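Local coordinates for cell wall binding protein cwp8 (Peptoclostridium difficile, PDB 5J6Q), which is a cell wall protein associated with the S-layer, probably anchored to the bacterial cell wall through its three CWB2 modules, at residues I368-G373 / E383-L388; E312-V317 / L356-S361. One frame throughout, in Å; residues are numbered along the deposited sequence.

How the contacts relate
Following the chain from the N terminus, strand 313-318 comes first; after strand 339-342 the chain returns as helix 349-359, and contact 2 closes a loop of 38 residues. Only then does strand 367-371 begin, so contact 1, whose own connection is nine residues, follows in series: the two loops neither nest nor cross. In space they are neighbours, their centres about 11 Å apart, because strands 313-318 and 367-371 are parallel partners in one sheet. Tyr369 N to Ile314 O and Tyr369 O to Leu316 N, each 2.8 Å, are probable hydrogen bonds between them. Leu385 also packs on Leu316, bringing helix 379-386 of contact 1 onto the strand of contact 2.

Contact 1. Residues I368-G373 / E383-L388; sequences IYIVGG and EKLSKL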
ATOM      1  N   ILE A 368      17.988 -13.425 -30.539  1.00 50.94           N
ATOM      2  CA  ILE A 368      18.589 -13.033 -29.296  1.00 54.48           C
ATOM      3  C   ILE A 368      19.969 -12.441 -29.693  1.00 58.86           C
ATOM      4  O   ILE A 368      20.799 -13.185 -30.254  1.00 54.66           O
ATOM      5  CB  ILE A 368      18.810 -14.206 -28.323  1.00 51.77           C
ATOM      6  CG1 ILE A 368      17.453 -14.792 -27.850  1.00 51.36           C
ATOM      7  CG2 ILE A 368      19.657 -13.729 -27.128  1.00 46.66           C
ATOM      8  CD1 ILE A 368      17.658 -16.041 -26.988  1.00 50.19           C
ATOM      9  N   TYR A 369      20.162 -11.080 -29.490  1.00 55.72           N
ATOM     10  CA  TYR A 369      21.427 -10.475 -29.764  1.00 50.05           C
ATOM     11  C   TYR A 369      22.174 -10.341 -28.444  1.00 53.18           C
ATOM     12  O   TYR A 369      21.590  -9.837 -27.478  1.00 59.84           O
ATOM     13  CB  TYR A 369      21.263  -9.080 -30.337  1.00 49.81           C
ATOM     14  CG  TYR A 369      20.446  -8.991 -31.595  1.00 53.92           C
ATOM     15  CD1 TYR A 369      19.065  -8.989 -31.549  1.00 51.66           C
ATOM     16  CD2 TYR A 369      21.060  -8.869 -32.843  1.00 56.94           C
ATOM     17  CE1 TYR A 369      18.302  -8.854 -32.711  1.00 55.80           C
ATOM     18  CE2 TYR A 369      20.312  -8.740 -34.006  1.00 56.32           C
ATOM     19  CZ  TYR A 369      18.932  -8.734 -33.937  1.00 62.23           C
ATOM     20  OH  TYR A 369      18.191  -8.622 -35.104  1.00 64.63           O
ATOM     21  N   ILE A 370      23.415 -10.756 -28.373  1.00 55.43           N
ATOM     22  CA  ILE A 370      24.243 -10.598 -27.173  1.00 58.37           C
ATOM     23  C   ILE A 370      25.179  -9.416 -27.525  1.00 63.02           C
ATOM     24  O   ILE A 370      25.910  -9.507 -28.498  1.00 63.27           O
ATOM     25  CB  ILE A 370      24.961 -11.932 -26.923  1.00 58.55           C
ATOM     26  CG1 ILE A 370      23.940 -12.929 -26.387  1.00 62.08           C
ATOM     27  CG2 ILE A 370      26.134 -11.793 -25.944  1.00 62.88           C
ATOM     28  CD1 ILE A 370      24.306 -14.366 -26.569  1.00 62.85           C
ATOM     29  N   VAL A 371      25.083  -8.281 -26.798  1.00 65.46           N
ATOM     30  CA  VAL A 371      25.956  -7.142 -27.075  1.00 64.58           C
ATOM     31  C   VAL A 371      27.207  -7.224 -26.190  1.00 70.21           C
ATOM     32  O   VAL A 371      27.082  -7.569 -25.018  1.00 75.11           O
ATOM     33  CB  VAL A 371      25.133  -5.869 -26.838  1.00 67.52           C
ATOM     34  CG1 VAL A 371      26.009  -4.614 -26.978  1.00 65.01           C
ATOM     35  CG2 VAL A 371      23.969  -5.826 -27.843  1.00 60.65           C
ATOM     36  N   GLY A 372      28.404  -6.940 -26.735  1.00 73.12           N
ATOM     37  CA  GLY A 372      29.610  -7.013 -25.936  1.00 79.78           C
ATOM     38  C   GLY A 372      30.384  -8.293 -26.197  1.00 89.52           C
ATOM     39  O   GLY A 372      29.886  -9.237 -26.825  1.00 91.09           O
ATOM     40  N   GLY A 373      31.624  -8.326 -25.701  1.00 93.70           N
ATOM     41  CA  GLY A 373      32.480  -9.485 -25.890  1.00 94.33           C
ATOM     42  C   GLY A 373      32.159 -10.536 -24.857  1.00 90.35           C
ATOM     43  O   GLY A 373      31.228 -10.365 -24.073  1.00 87.51           O
ATOM     44  N   GLU A 383      26.073 -20.583 -25.729  1.00 72.59           N
ATOM     45  CA  GLU A 383      25.732 -21.946 -26.146  1.00 80.48           C
ATOM     46  C   GLU A 383      24.572 -22.524 -25.339  1.00 84.17           C
ATOM     47  O   GLU A 383      23.881 -23.426 -25.822  1.00 87.36           O
ATOM     48  CB  GLU A 383      26.960 -22.866 -26.028  1.00 84.38           C
ATOM     49  CG  GLU A 383      27.426 -23.036 -24.598  1.00 93.60           C
ATOM     50  CD  GLU A 383      28.811 -23.638 -24.491  1.00 96.81           C
ATOM     51  OE1 GLU A 383      28.964 -24.623 -23.738  1.00 95.50           O
ATOM     52  OE2 GLU A 383      29.738 -23.122 -25.145  1.00 98.18           O
ATOM     53  N   LYS A 384      24.352 -22.052 -24.111  1.00 83.10           N
ATOM     54  CA  LYS A 384      23.199 -22.560 -23.381  1.00 81.70           C
ATOM     55  C   LYS A 384      21.992 -21.966 -24.100  1.00 77.59           C
ATOM     56  O   LYS A 384      20.943 -22.610 -24.223  1.00 76.52           O
ATOM     57  CB  LYS A 384      23.205 -22.141 -21.891  1.00 80.39           C
ATOM     58  CG  LYS A 384      21.819 -22.285 -21.230  1.00 79.45           C
ATOM     59  CD  LYS A 384      21.807 -21.818 -19.750  1.00 80.32           C
ATOM     60  CE  LYS A 384      20.379 -21.619 -19.248  1.00 78.07           C
ATOM     61  NZ  LYS A 384      19.863 -22.757 -18.402  1.00 67.00           N
ATOM     62  N   LEU A 385      22.156 -20.732 -24.601  1.00 72.54           N
ATOM     63  CA  LEU A 385      21.085 -20.049 -25.293  1.00 69.01           C
ATOM     64  C   LEU A 385      20.826 -20.692 -26.649  1.00 68.06           C
ATOM     65  O   LEU A 385      19.699 -20.653 -27.105  1.00 66.31           O
ATOM     66  CB  LEU A 385      21.449 -18.573 -25.472  1.00 70.87           C
ATOM     67  CG  LEU A 385      21.438 -17.775 -24.174  1.00 74.09           C
ATOM     68  CD1 LEU A 385      22.193 -16.479 -24.395  1.00 76.12           C
ATOM     69  CD2 LEU A 385      20.007 -17.493 -23.746  1.00 73.60           C
ATOM     70  N   SER A 386      21.867 -21.269 -27.305  1.00 69.79           N
ATOM     71  CA  SER A 386      21.644 -21.931 -28.589  1.00 72.63           C
ATOM     72  C   SER A 386      20.792 -23.168 -28.384  1.00 67.53           C
ATOM     73  O   SER A 386      20.258 -23.681 -29.344  1.00 65.08           O
ATOM     74  CB  SER A 386      22.965 -22.326 -29.253  1.00 75.74           C
ATOM     75  OG  SER A 386      23.691 -23.257 -28.467  1.00 83.06           O
ATOM     76  N   LYS A 387      20.645 -23.649 -27.135  1.00 62.71           N
ATOM     77  CA  LYS A 387      19.832 -24.845 -26.898  1.00 59.86           C
ATOM     78  C   LYS A 387      18.367 -24.514 -26.916  1.00 59.67           C
ATOM     79  O   LYS A 387      17.544 -25.425 -26.944  1.00 59.47           O
ATOM     80  CB  LYS A 387      20.180 -25.535 -25.574  1.00 62.46           C
ATOM     81  CG  LYS A 387      21.700 -25.711 -25.377  1.00 71.98           C
ATOM     82  CD  LYS A 387      22.202 -27.059 -25.878  1.00 79.72           C
ATOM     83  CE  LYS A 387      23.496 -26.931 -26.642  1.00 81.60           C
ATOM     84  NZ  LYS A 387      24.676 -26.965 -25.733  1.00 88.21           N
ATOM     85  N   LEU A 388      18.014 -23.232 -26.906  1.00 57.95           N
ATOM     86  CA  LEU A 388      16.587 -22.855 -26.906  1.00 64.26           C
ATOM     87  C   LEU A 388      15.847 -23.209 -28.204  1.00 60.86           C
ATOM     88  O   LEU A 388      14.781 -23.795 -28.154  1.00 58.62           O
ATOM     89  CB  LEU A 388      16.366 -21.343 -26.683  1.00 64.59           C
ATOM     90  CG  LEU A 388      15.313 -21.040 -25.639  1.00 66.06           C
ATOM     91  CD1 LEU A 388      15.443 -19.590 -25.176  1.00 69.76           C
ATOM     92  CD2 LEU A 388      13.942 -21.278 -26.218  1.00 68.13           C
TER
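Leu385, which packs on Ile368 and Ile370, belongs to a helical turn where one carbonyl oxygen, Glu383 O, is approached by three donors. Ser386 OG bonds to Glu383 O at 2.7 Å, arriving 29° out of the carbonyl plane at a C=O...donor angle of 113°; Ser386 N and Lys387 N add only weak bonds to the same oxygen. The hydroxyl is thus tied back to its own helix, and the CA-CB bond of Ser386 points away from the strand. Across the contact everything is aliphatic. Ile370 and Leu385 reach toward each other tip to tip, Ile370 CD1 lying 3.7 Å from Leu385 CD1. The isoleucine gets there because CG1 stands anti to its carbonyl carbon (chi1 -74°) and the chain then runs on extended. The other leucine methyl, Leu385 CD2, faces Ile368 CD1 more loosely at 4.3 Å. One leucine therefore meets two alternate residues of the strand, both on the same face of the sheet. Ile370 also touches Val393 and Arg395 of the next strand. The arrangement is that of a parallel beta-alpha-beta unit, strand 367-371, helix 379-386, strand 392-396, as expected in the toprim-like fold of a CWB2 module.

Contact 2. Residues E312-V317 / L356-S361; sequences EAIILV and LRVLGS
The flat group met across this contact is the peptide joining Ala313 to Ile314; no aromatic ring takes part. Leu359 CD2 sits almost straight above one face of that peptide, 4.2 Å from Ala313 C, while Ala313 CB leans to the other side of the plane and packs against Ala337 and Tyr369. Further along the strand, Ile314 provides most of the strand's share of the buried surface. Its CA-CB bond does not aim at the helix, but chi2 of -76° folds CD1 round, bringing the end of the side chain closer. Two helix residues receive it. Ile314 CD1 lies 3.6 Å from Val358 CG2, the side chains meeting at a slant, and Ile314 CG1 is 3.7 Å from Leu359 CD2, where the two side chains cross at about a right angle. Leu359 CD1 is also near, 4.0 Å from Ile314 CG1, so both leucine methyls meet the isoleucine from the same side. Just beyond, the helix ends: Gly360 N still bonds to Leu356 O at 3.0 Å, but Gly360 itself has phi 71°, and Leu359 O accepts a bond from Lys366 NZ. The charged neighbours are engaged outside the interface, Arg357 with Asp308 and Glu354, and Glu312 with Asn336. With no hydrogen bond or ion pair across the segments and all four touching residues buried, helix 349-359 is held on strand 313-318 here by hydrophobic burial and close methyl contacts.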
ATOM      1  N   GLU A 312       9.813  -9.196 -30.307  1.00 50.42           N
ATOM      2  CA  GLU A 312      10.290  -9.774 -31.512  1.00 54.39           C
ATOM      3  C   GLU A 312      11.682 -10.225 -31.366  1.00 55.47           C
ATOM      4  O   GLU A 312      12.192 -10.973 -32.212  1.00 56.12           O
ATOM      5  CB  GLU A 312      10.103  -8.763 -32.637  1.00 56.35           C
ATOM      6  CG  GLU A 312       8.602  -8.562 -32.842  1.00 66.86           C
ATOM      7  CD  GLU A 312       8.258  -7.315 -33.599  1.00 83.52           C
ATOM      8  OE1 GLU A 312       7.055  -6.977 -33.649  1.00 92.14           O
ATOM      9  OE2 GLU A 312       9.179  -6.676 -34.146  1.00 92.64           O
ATOM     10  N   ALA A 313      12.310  -9.842 -30.262  1.00 54.28           N
ATOM     11  CA  ALA A 313      13.709 -10.206 -30.061  1.00 47.30           C
ATOM     12  C   ALA A 313      14.141  -9.966 -28.626  1.00 46.31           C
ATOM     13  O   ALA A 313      13.340  -9.516 -27.798  1.00 45.58           O
ATOM     14  CB  ALA A 313      14.594  -9.382 -30.997  1.00 44.18           C
ATOM     15  N   ILE A 314      15.411 -10.315 -28.320  1.00 44.70           N
ATOM     16  CA  ILE A 314      15.996 -10.128 -26.986  1.00 50.73           C
ATOM     17  C   ILE A 314      17.359  -9.375 -27.236  1.00 54.40           C
ATOM     18  O   ILE A 314      18.054  -9.709 -28.204  1.00 50.27           O
ATOM     19  CB  ILE A 314      16.297 -11.464 -26.220  1.00 52.04           C
ATOM     20  CG1 ILE A 314      15.040 -12.367 -26.121  1.00 44.77           C
ATOM     21  CG2 ILE A 314      16.906 -11.142 -24.784  1.00 46.19           C
ATOM     22  CD1 ILE A 314      14.022 -11.925 -25.093  1.00 38.26           C
ATOM     23  N   ILE A 315      17.644  -8.308 -26.443  1.00 49.29           N
ATOM     24  CA  ILE A 315      18.919  -7.680 -26.453  1.00 47.22           C
ATOM     25  C   ILE A 315      19.443  -8.108 -25.107  1.00 46.99           C
ATOM     26  O   ILE A 315      18.794  -7.838 -24.084  1.00 50.01           O
ATOM     27  CB  ILE A 315      18.954  -6.150 -26.572  1.00 53.59           C
ATOM     28  CG1 ILE A 315      18.010  -5.628 -27.669  1.00 55.19           C
ATOM     29  CG2 ILE A 315      20.405  -5.743 -26.909  1.00 58.25           C
ATOM     30  CD1 ILE A 315      18.597  -5.879 -29.087  1.00 55.45           C
ATOM     31  N   LEU A 316      20.603  -8.739 -25.072  1.00 47.14           N
ATOM     32  CA  LEU A 316      21.203  -9.221 -23.823  1.00 46.85           C
ATOM     33  C   LEU A 316      22.592  -8.537 -23.619  1.00 48.58           C
ATOM     34  O   LEU A 316      23.446  -8.627 -24.492  1.00 49.33           O
ATOM     35  CB  LEU A 316      21.336 -10.719 -23.955  1.00 48.33           C
ATOM     36  CG  LEU A 316      21.560 -11.485 -22.682  1.00 53.29           C
ATOM     37  CD1 LEU A 316      20.528 -11.137 -21.641  1.00 53.15           C
ATOM     38  CD2 LEU A 316      21.440 -13.003 -23.052  1.00 50.80           C
ATOM     39  N   VAL A 317      22.800  -7.787 -22.493  1.00 49.38           N
ATOM     40  CA  VAL A 317      24.098  -7.109 -22.344  1.00 47.84           C
ATOM     41  C   VAL A 317      24.727  -7.606 -21.056  1.00 47.74           C
ATOM     42  O   VAL A 317      24.050  -8.316 -20.309  1.00 47.17           O
ATOM     43  CB  VAL A 317      23.822  -5.548 -22.415  1.00 51.57           C
ATOM     44  CG1 VAL A 317      23.061  -5.069 -21.197  1.00 50.34           C
ATOM     45  CG2 VAL A 317      25.112  -4.755 -22.533  1.00 62.25           C
ATOM     46  N   LEU A 356      11.499 -16.373 -21.999  1.00 53.45           N
ATOM     47  CA  LEU A 356      10.411 -17.256 -22.448  1.00 58.42           C
ATOM     48  C   LEU A 356       9.121 -16.544 -22.570  1.00 54.09           C
ATOM     49  O   LEU A 356       8.398 -16.678 -23.546  1.00 55.58           O
ATOM     50  CB  LEU A 356      10.265 -18.410 -21.458  1.00 57.80           C
ATOM     51  CG  LEU A 356      11.496 -19.322 -21.388  1.00 68.95           C
ATOM     52  CD1 LEU A 356      11.181 -20.493 -20.423  1.00 70.23           C
ATOM     53  CD2 LEU A 356      11.887 -19.874 -22.759  1.00 71.99           C
ATOM     54  N   ARG A 357       8.821 -15.729 -21.588  1.00 55.52           N
ATOM     55  CA  ARG A 357       7.566 -15.006 -21.517  1.00 50.57           C
ATOM     56  C   ARG A 357       7.391 -14.073 -22.647  1.00 53.59           C
ATOM     57  O   ARG A 357       6.292 -14.065 -23.247  1.00 51.93           O
ATOM     58  CB  ARG A 357       7.445 -14.191 -20.199  1.00 55.44           C
ATOM     59  CG  ARG A 357       5.992 -13.726 -19.964  1.00 52.93           C
ATOM     60  CD  ARG A 357       5.834 -12.599 -18.912  1.00 50.66           C
ATOM     61  NE  ARG A 357       6.581 -11.383 -19.260  1.00 47.43           N
ATOM     62  CZ  ARG A 357       6.118 -10.414 -20.032  1.00 54.71           C
ATOM     63  NH1 ARG A 357       4.897 -10.478 -20.540  1.00 42.02           N
ATOM     64  NH2 ARG A 357       6.898  -9.354 -20.314  1.00 49.51           N
ATOM     65  N   VAL A 358       8.461 -13.275 -23.002  1.00 52.11           N
ATOM     66  CA  VAL A 358       8.214 -12.283 -24.058  1.00 50.33           C
ATOM     67  C   VAL A 358       8.351 -12.844 -25.453  1.00 49.28           C
ATOM     68  O   VAL A 358       7.715 -12.278 -26.335  1.00 49.95           O
ATOM     69  CB  VAL A 358       9.110 -11.008 -23.878  1.00 45.18           C
ATOM     70  CG1 VAL A 358       8.868 -10.392 -22.506  1.00 42.48           C
ATOM     71  CG2 VAL A 358      10.593 -11.344 -24.057  1.00 41.41           C
ATOM     72  N   LEU A 359       9.173 -13.918 -25.682  1.00 49.62           N
ATOM     73  CA  LEU A 359       9.303 -14.492 -27.057  1.00 52.97           C
ATOM     74  C   LEU A 359       8.069 -15.343 -27.376  1.00 51.97           C
ATOM     75  O   LEU A 359       7.599 -15.331 -28.533  1.00 55.22           O
ATOM     76  CB  LEU A 359      10.564 -15.383 -27.238  1.00 48.07           C
ATOM     77  CG  LEU A 359      11.860 -14.666 -26.971  1.00 46.34           C
ATOM     78  CD1 LEU A 359      13.018 -15.655 -27.008  1.00 42.68           C
ATOM     79  CD2 LEU A 359      12.023 -13.506 -27.966  1.00 39.54           C
ATOM     80  N   GLY A 360       7.547 -16.051 -26.371  1.00 53.06           N
ATOM     81  CA  GLY A 360       6.350 -16.850 -26.569  1.00 61.20           C
ATOM     82  C   GLY A 360       6.549 -18.097 -27.418  1.00 65.09           C
ATOM     83  O   GLY A 360       7.637 -18.629 -27.488  1.00 64.68           O
ATOM     84  N   SER A 361       5.479 -18.531 -28.132  1.00 66.97           N
ATOM     85  CA  SER A 361       5.517 -19.806 -28.869  1.00 66.45           C
ATOM     86  C   SER A 361       6.258 -19.696 -30.171  1.00 64.24           C
ATOM     87  O   SER A 361       6.863 -20.666 -30.580  1.00 66.74           O
ATOM     88  CB  SER A 361       4.103 -20.348 -29.123  1.00 68.57           C
ATOM     89  OG  SER A 361       3.198 -19.404 -29.682  1.00 73.64           O
TER